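Local atomic coordinates of beta-glycosidase (Bacteroides caccae, PDB entry 6T2R), a protein that probably acts as a family 16 endo-beta-galactosidase, cleaving mucin O-glycans within their chains to start mucin breakdown by gut bacteria. Residues A[64-69]-A[91-96]; A[124-129]-A[144-149]; A[178-183]-A[204-209]. All blocks are in the same frame, centred on the assembly; numbering follows the deposited sequence.

The three contacts follow one another along the chain, each closing before the next opens. Contact 2 lies near the middle of the molecule, its centre about 3 Å from that of the chain, where strand 125-130 pairs with 143-145 and 147-148 around the signature of glycoside hydrolase family 16. Contact 1, centred about 18 Å away, joins a turn to strand 92-98; strand 228-233 pairs with both that strand and 125-130. Contact 3 lies about 13 Å from contact 2, between centres, and touches it through Arg149 and Ile182. It joins the strands 177-181 and 206-212 near the surface. Together they sample the probable active-site strands and two outlying parts of the beta-sandwich.

Contact 1: A[64-69]-A[91-96]; sequences DDRCYE and QYLTGG
An Asx turn at Asp64 and the 3-10 turn that follows it lead into strand 68-71 and set Cys67 and Tyr68 against Leu93 to Gly96 of strand 92-98. Cys67 makes the central approach. Its SG lies anti to its own carbonyl carbon (chi1 -70°), which directs the sulfur at Leu93, 3.7 Å from Leu93 CB. One bond further back, Cys67 CB rests 3.6 Å from Gly95 N, an approach to bare backbone, since Gly95 has no side chain to intervene. Tyr68 follows as the first residue of the strand: its ring passes obliquely by the glycine, with Tyr68 CZ 3.5 Å from Gly95 CA. Gly96 O lies at the edge of the ring, near its plane, 3.1 Å from Tyr68 OH; since Ser62 O is also within reach of the single hydroxyl proton, the bond to Gly96 O is not settled.

The turn is pinned from within. Arg66 N donates to Asp64 OD1 at 2.9 Å with an angle of 171° at the hydrogen, while Arg66 NE reaches the same oxygen at 3.1 Å, nearly straight at 179°. Both donors meet OD1 from one face of the carboxylate, the NE well above its plane. Arg66 NH2 also pairs with Asp64 OD2 in a salt bridge, though its modelled length is suspiciously short. With the carboxylate so fixed by the two OD1 bonds, Asp64 OD2 lies 4.1 Å from Leu93 CD1. Asp83 is a second partner of Arg66.

Strand 74-81 binds both parts, its backbone bonding to Cys67 through Lys78 and to Leu93 through Ile80, while the Ile80 side chain packs on Arg66 and Leu93.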
# COMPACT_ATOMS: atom_id res chain seq x y z
N ASP A 64 5.63 -19.12 -0.20
CA ASP A 64 4.79 -20.26 0.25
C ASP A 64 3.34 -20.09 -0.21
O ASP A 64 2.70 -19.10 0.20
CB ASP A 64 4.82 -20.44 1.77
CG ASP A 64 4.43 -21.84 2.14
OD1 ASP A 64 3.38 -22.32 1.60
OD2 ASP A 64 5.19 -22.48 2.90
N ASP A 65 2.81 -21.09 -0.92
CA ASP A 65 1.42 -21.09 -1.45
C ASP A 65 0.41 -20.95 -0.31
O ASP A 65 -0.71 -20.47 -0.54
CB ASP A 65 1.14 -22.35 -2.26
CG ASP A 65 1.82 -22.33 -3.61
OD1 ASP A 65 2.08 -21.23 -4.11
OD2 ASP A 65 2.07 -23.42 -4.15
N ARG A 66 0.78 -21.31 0.89
CA ARG A 66 -0.15 -21.22 2.04
C ARG A 66 -0.36 -19.76 2.44
O ARG A 66 -1.16 -19.53 3.36
CB ARG A 66 0.36 -22.06 3.20
CG ARG A 66 0.26 -23.57 2.97
CD ARG A 66 0.95 -24.34 4.07
NE ARG A 66 2.35 -23.92 4.10
CZ ARG A 66 3.24 -24.17 5.07
NH1 ARG A 66 2.92 -24.86 6.15
NH2 ARG A 66 4.48 -23.72 4.95
N CYS A 67 0.32 -18.80 1.80
CA CYS A 67 0.17 -17.37 2.16
C CYS A 67 -0.76 -16.64 1.16
O CYS A 67 -1.02 -15.44 1.33
CB CYS A 67 1.55 -16.72 2.24
SG CYS A 67 2.53 -17.28 3.65
N TYR A 68 -1.25 -17.34 0.15
CA TYR A 68 -1.95 -16.76 -1.02
C TYR A 68 -3.20 -17.59 -1.32
O TYR A 68 -3.13 -18.81 -1.21
CB TYR A 68 -1.04 -16.76 -2.24
CG TYR A 68 0.22 -15.98 -2.02
CD1 TYR A 68 1.31 -16.56 -1.40
CD2 TYR A 68 0.31 -14.66 -2.42
CE1 TYR A 68 2.47 -15.84 -1.19
CE2 TYR A 68 1.45 -13.92 -2.18
CZ TYR A 68 2.54 -14.51 -1.59
OH TYR A 68 3.68 -13.79 -1.41
N GLU A 69 -4.31 -16.93 -1.63
CA GLU A 69 -5.56 -17.60 -2.09
C GLU A 69 -6.33 -16.66 -3.01
O GLU A 69 -6.29 -15.45 -2.79
CB GLU A 69 -6.37 -18.07 -0.90
CG GLU A 69 -7.42 -19.07 -1.31
CD GLU A 69 -8.34 -19.53 -0.20
OE1 GLU A 69 -9.40 -20.12 -0.54
OE2 GLU A 69 -8.01 -19.27 0.99
N GLN A 91 10.01 -16.80 11.93
CA GLN A 91 9.00 -17.35 12.87
C GLN A 91 7.62 -17.35 12.21
O GLN A 91 6.85 -18.27 12.48
CB GLN A 91 9.04 -16.47 14.11
CG GLN A 91 8.29 -17.04 15.30
CD GLN A 91 8.72 -16.24 16.51
OE1 GLN A 91 9.59 -15.38 16.43
NE2 GLN A 91 8.10 -16.51 17.65
N TYR A 92 7.35 -16.37 11.34
CA TYR A 92 6.04 -16.18 10.69
C TYR A 92 6.25 -15.92 9.20
O TYR A 92 7.32 -15.38 8.84
CB TYR A 92 5.30 -15.01 11.34
CG TYR A 92 5.13 -15.18 12.82
CD1 TYR A 92 4.13 -15.99 13.31
CD2 TYR A 92 5.94 -14.53 13.73
CE1 TYR A 92 3.94 -16.17 14.67
CE2 TYR A 92 5.76 -14.68 15.10
CZ TYR A 92 4.77 -15.53 15.57
OH TYR A 92 4.54 -15.72 16.91
N LEU A 93 5.29 -16.34 8.39
CA LEU A 93 5.26 -16.21 6.91
C LEU A 93 4.06 -15.35 6.50
O LEU A 93 2.92 -15.61 7.00
CB LEU A 93 5.15 -17.59 6.28
CG LEU A 93 6.29 -18.54 6.62
CD1 LEU A 93 6.05 -19.89 5.96
CD2 LEU A 93 7.64 -17.95 6.19
N THR A 94 4.28 -14.36 5.62
CA THR A 94 3.18 -13.49 5.12
C THR A 94 3.23 -13.46 3.60
O THR A 94 4.33 -13.65 3.02
CB THR A 94 3.24 -12.07 5.70
OG1 THR A 94 4.48 -11.48 5.28
CG2 THR A 94 3.07 -12.04 7.20
N GLY A 95 2.06 -13.27 3.00
CA GLY A 95 1.91 -13.11 1.54
C GLY A 95 1.82 -11.63 1.19
O GLY A 95 1.27 -10.85 2.01
N GLY A 96 2.39 -11.27 0.05
CA GLY A 96 2.39 -9.92 -0.53
C GLY A 96 2.57 -9.97 -2.03
O GLY A 96 3.23 -10.91 -2.52

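Contact 2: A[124-129]-A[144-149]; sequences PAIWTL and VDIMER
Trp127 and Asp145 lie side by side and point the same way, the indole and carboxylate planes 72° apart. Asp145 OD1 meets the base of the tryptophan, 3.6 Å from Trp127 CB, and approaches the six-membered ring obliquely. The far end of the indole leads elsewhere, with Trp127 NE1 bonded to Asp233. Thr128 and Val144 also run alongside each other on the opposite face of the strands, Thr128 OG1 3.4 Å from Val144 CB, while the hydroxyl bonds to Gln228.

Ile126 is met by two neighbours at once. Ile146 crosses it at about a right angle, and Met147 crosses it obliquely. The methionine bends at chi2 (-76°) and again at chi3, which carries Met147 CE back over Ile126, 3.9 Å from CG1, and to within 3.4 Å of Pro124 O.

Facing one residue with two defines a classic beta bulge, and the bonds bear it out: Ile126 O accepts from Met147 N at 2.9 Å and, weakly and with a bent angle of 123°, from Ile146 N. Ile126 N returns a bond to Met147 O at 2.8 Å. The bulge shifts the register by one, so that Asp145 and Glu148 share the face of Trp127. Together with Glu143 they match the Glu-x-Asp-x-x-Glu signature of family 16, whose glutamates are catalytic in relatives and probably so here.

Strand 228-233 bonds the other edge of 125-130, while 155-161 pairs beyond Asp145 and Glu148; Tyr190 of strand 187-195 packs on Ile126, Ile146 and Met147.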
# COMPACT_ATOMS: atom_id res chain seq x y z
N PRO A 124 -1.06 -5.39 8.17
CA PRO A 124 -1.21 -5.37 6.71
C PRO A 124 -1.13 -3.93 6.17
O PRO A 124 -1.59 -3.05 6.84
CB PRO A 124 -2.62 -5.91 6.48
CG PRO A 124 -3.32 -5.55 7.79
CD PRO A 124 -2.29 -5.86 8.84
N ALA A 125 -0.50 -3.76 5.01
CA ALA A 125 -0.23 -2.44 4.42
C ALA A 125 -0.62 -2.41 2.95
O ALA A 125 -0.58 -3.46 2.27
CB ALA A 125 1.23 -2.06 4.59
N ILE A 126 -0.98 -1.22 2.47
CA ILE A 126 -1.17 -0.89 1.03
C ILE A 126 -0.34 0.36 0.79
O ILE A 126 -0.55 1.36 1.49
CB ILE A 126 -2.67 -0.65 0.72
CG1 ILE A 126 -3.51 -1.88 1.07
CG2 ILE A 126 -2.85 -0.21 -0.72
CD1 ILE A 126 -5.01 -1.68 1.10
N TRP A 127 0.58 0.34 -0.16
CA TRP A 127 1.57 1.42 -0.22
C TRP A 127 2.29 1.43 -1.54
O TRP A 127 2.18 0.42 -2.29
CB TRP A 127 2.50 1.29 0.98
CG TRP A 127 3.29 0.02 1.13
CD1 TRP A 127 2.83 -1.26 1.30
CD2 TRP A 127 4.72 -0.05 1.31
NE1 TRP A 127 3.88 -2.12 1.51
CE2 TRP A 127 5.04 -1.41 1.52
CE3 TRP A 127 5.74 0.91 1.29
CZ2 TRP A 127 6.34 -1.83 1.71
CZ3 TRP A 127 7.05 0.49 1.48
CH2 TRP A 127 7.33 -0.86 1.69
N THR A 128 2.96 2.54 -1.82
CA THR A 128 3.71 2.74 -3.07
C THR A 128 5.12 3.27 -2.80
O THR A 128 5.34 3.97 -1.82
CB THR A 128 2.96 3.67 -4.04
OG1 THR A 128 3.14 5.01 -3.59
CG2 THR A 128 1.51 3.26 -4.19
N LEU A 129 6.00 2.86 -3.71
CA LEU A 129 7.44 3.17 -3.80
C LEU A 129 7.72 3.61 -5.23
O LEU A 129 6.92 3.34 -6.11
CB LEU A 129 8.23 1.92 -3.41
CG LEU A 129 8.23 1.60 -1.92
CD1 LEU A 129 9.03 0.36 -1.66
CD2 LEU A 129 8.76 2.78 -1.10
N VAL A 144 4.74 6.25 0.12
CA VAL A 144 3.33 6.63 0.34
C VAL A 144 2.61 5.42 0.92
O VAL A 144 2.45 4.42 0.22
CB VAL A 144 2.69 7.12 -0.96
CG1 VAL A 144 1.22 7.47 -0.77
CG2 VAL A 144 3.45 8.31 -1.53
N ASP A 145 2.20 5.52 2.16
CA ASP A 145 1.44 4.46 2.87
C ASP A 145 -0.04 4.78 2.71
O ASP A 145 -0.54 5.69 3.37
CB ASP A 145 1.93 4.41 4.32
CG ASP A 145 3.41 4.07 4.40
OD1 ASP A 145 3.93 3.48 3.43
OD2 ASP A 145 4.04 4.40 5.42
N ILE A 146 -0.73 4.08 1.82
CA ILE A 146 -2.20 4.27 1.61
C ILE A 146 -2.98 3.62 2.76
O ILE A 146 -4.04 4.14 3.13
CB ILE A 146 -2.60 3.72 0.23
CG1 ILE A 146 -1.72 4.32 -0.87
CG2 ILE A 146 -4.08 3.93 -0.00
CD1 ILE A 146 -1.85 3.72 -2.26
N MET A 147 -2.45 2.55 3.36
CA MET A 147 -3.11 1.89 4.53
C MET A 147 -2.07 1.11 5.35
O MET A 147 -1.29 0.35 4.77
CB MET A 147 -4.19 0.94 4.01
CG MET A 147 -5.14 0.40 5.06
SD MET A 147 -4.44 -0.89 6.09
CE MET A 147 -4.22 -2.20 4.87
N GLU A 148 -2.10 1.30 6.66
CA GLU A 148 -1.48 0.43 7.68
C GLU A 148 -2.51 0.22 8.80
O GLU A 148 -3.08 1.20 9.22
CB GLU A 148 -0.22 1.12 8.16
CG GLU A 148 0.69 1.42 6.99
CD GLU A 148 2.11 1.62 7.39
OE1 GLU A 148 2.48 2.82 7.57
OE2 GLU A 148 2.80 0.60 7.54
N ARG A 149 -2.82 -1.03 9.14
CA ARG A 149 -3.75 -1.35 10.25
C ARG A 149 -3.03 -2.28 11.25
O ARG A 149 -2.71 -3.45 10.93
CB ARG A 149 -5.07 -1.91 9.72
CG ARG A 149 -6.25 -1.68 10.65
CD ARG A 149 -6.17 -2.43 11.98
NE ARG A 149 -6.38 -3.82 11.68
CZ ARG A 149 -7.57 -4.43 11.72
NH1 ARG A 149 -8.64 -3.81 12.17
NH2 ARG A 149 -7.67 -5.68 11.32

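Contact 3: A[178-183]-A[204-209]; sequences NTIPIN and NGKRNF
In both Asn178 and Asn208 the CG atom stands anti to the backbone N (chi1 -158° and -177°), which swings the two amides across the gap between their strands until they cross, with their planes markedly turned from each other. Two bonds follow, and they differ in kind. Asn178 ND2 donates to Asn208 OD1 at 2.9 Å, arriving nearly end-on to the carbonyl. Asn208 ND2 donates not to the Asn178 side chain but to its backbone, 2.9 Å from Asn178 O; here the donor sits well above the carbonyl plane and off its lone pairs. The amide of Asn208 is therefore gripped at both ends by a single residue, and its nitrogen also bonds to Gln158 OE1, which fixes the rotation of the group.

These bonds span two layers of strands: the axes of 178-181 and 206-209 come no closer than 6.9 Å and run 152° apart, so the pair is not an ordinary beta bridge. Strand 177-181 instead pairs with 155-161, and 206-212 with 198-203, as expected of opposed sheets in the beta-jelly-roll sandwich of family 16, here meeting toward the surface.

Ile180, two residues on and again turned toward the other segment, slides past Asn208 in the opposite direction, Ile180 CG2 resting 3.5 Å from Asn208 ND2, while Ile180 CD1 touches Lys206 CG at 3.9 Å. Val203 and Val156 pack around this isoleucine from strands 198-203 and 155-161.

Beyond the amides, Phe209 lays its ring under the start of the other segment. Asn178 N lies 3.8 Å above the plane of the Phe209 ring, displaced toward the rim, and Asn178 CB is 3.8 Å from Phe209 CD1. Phe201 meets this ring with its plane almost parallel.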
# COMPACT_ATOMS: atom_id res chain seq x y z
N ASN A 178 -1.61 10.74 9.51
CA ASN A 178 -2.82 10.91 10.33
C ASN A 178 -3.60 9.60 10.33
O ASN A 178 -3.61 8.89 9.32
CB ASN A 178 -3.66 12.08 9.81
CG ASN A 178 -4.58 12.65 10.87
OD1 ASN A 178 -4.14 12.84 11.97
ND2 ASN A 178 -5.84 12.90 10.54
N THR A 179 -4.31 9.33 11.42
CA THR A 179 -5.24 8.19 11.56
C THR A 179 -6.66 8.64 11.27
O THR A 179 -6.96 9.82 11.35
CB THR A 179 -5.18 7.56 12.95
OG1 THR A 179 -5.67 8.56 13.83
CG2 THR A 179 -3.79 7.12 13.36
N ILE A 180 -7.46 7.69 10.84
CA ILE A 180 -8.90 7.86 10.57
C ILE A 180 -9.58 6.53 10.92
O ILE A 180 -8.99 5.46 10.77
CB ILE A 180 -9.12 8.33 9.12
CG1 ILE A 180 -10.59 8.64 8.85
CG2 ILE A 180 -8.55 7.35 8.10
CD1 ILE A 180 -10.82 9.65 7.77
N PRO A 181 -10.79 6.57 11.52
CA PRO A 181 -11.50 5.35 11.86
C PRO A 181 -11.92 4.61 10.59
O PRO A 181 -12.17 5.28 9.58
CB PRO A 181 -12.74 5.80 12.67
CG PRO A 181 -12.44 7.25 13.05
CD PRO A 181 -11.49 7.77 11.99
N ILE A 182 -12.07 3.29 10.74
CA ILE A 182 -12.64 2.39 9.71
C ILE A 182 -13.79 1.57 10.31
O ILE A 182 -13.94 1.53 11.53
CB ILE A 182 -11.53 1.48 9.13
CG1 ILE A 182 -10.94 0.56 10.20
CG2 ILE A 182 -10.44 2.31 8.46
CD1 ILE A 182 -10.20 -0.61 9.62
N ASN A 183 -14.55 0.90 9.45
CA ASN A 183 -15.48 -0.19 9.83
C ASN A 183 -14.65 -1.46 9.81
O ASN A 183 -14.45 -2.03 8.76
CB ASN A 183 -16.68 -0.25 8.88
CG ASN A 183 -17.38 1.09 8.79
OD1 ASN A 183 -17.47 1.67 7.72
ND2 ASN A 183 -17.80 1.61 9.93
N ASN A 204 -12.89 5.49 2.42
CA ASN A 204 -14.30 5.50 1.94
C ASN A 204 -14.69 6.87 1.38
O ASN A 204 -15.79 7.28 1.63
CB ASN A 204 -15.23 5.05 3.08
CG ASN A 204 -14.79 3.70 3.61
OD1 ASN A 204 -14.42 2.84 2.82
ND2 ASN A 204 -14.78 3.51 4.91
N GLY A 205 -13.81 7.61 0.70
CA GLY A 205 -14.23 8.90 0.12
C GLY A 205 -14.21 10.07 1.10
O GLY A 205 -14.27 11.20 0.63
N LYS A 206 -14.03 9.82 2.39
CA LYS A 206 -13.74 10.83 3.43
C LYS A 206 -12.26 11.22 3.36
O LYS A 206 -11.39 10.35 3.33
CB LYS A 206 -14.16 10.25 4.78
CG LYS A 206 -13.99 11.16 5.99
CD LYS A 206 -15.17 12.07 6.34
CE LYS A 206 -14.86 13.55 6.20
NZ LYS A 206 -16.10 14.38 6.10
N ARG A 207 -11.97 12.52 3.34
CA ARG A 207 -10.59 13.06 3.37
C ARG A 207 -10.03 12.81 4.77
O ARG A 207 -10.67 13.25 5.73
CB ARG A 207 -10.56 14.55 3.03
CG ARG A 207 -9.21 15.21 3.33
CD ARG A 207 -8.92 16.55 2.64
NE ARG A 207 -10.09 17.39 2.42
CZ ARG A 207 -10.73 18.07 3.37
NH1 ARG A 207 -10.31 18.01 4.62
NH2 ARG A 207 -11.79 18.80 3.04
N ASN A 208 -8.88 12.16 4.85
CA ASN A 208 -8.10 11.94 6.09
C ASN A 208 -7.23 13.19 6.29
O ASN A 208 -7.39 13.88 7.28
CB ASN A 208 -7.26 10.66 6.04
CG ASN A 208 -6.51 10.39 7.34
OD1 ASN A 208 -6.56 11.21 8.24
ND2 ASN A 208 -5.77 9.29 7.44
N PHE A 209 -6.30 13.44 5.38
CA PHE A 209 -5.37 14.58 5.52
C PHE A 209 -4.72 14.83 4.18
O PHE A 209 -4.88 13.96 3.27
CB PHE A 209 -4.33 14.34 6.62
CG PHE A 209 -3.11 13.56 6.21
CD1 PHE A 209 -3.17 12.19 6.06
CD2 PHE A 209 -1.88 14.19 6.10
CE1 PHE A 209 -2.02 11.47 5.75
CE2 PHE A 209 -0.73 13.47 5.79
CZ PHE A 209 -0.80 12.11 5.61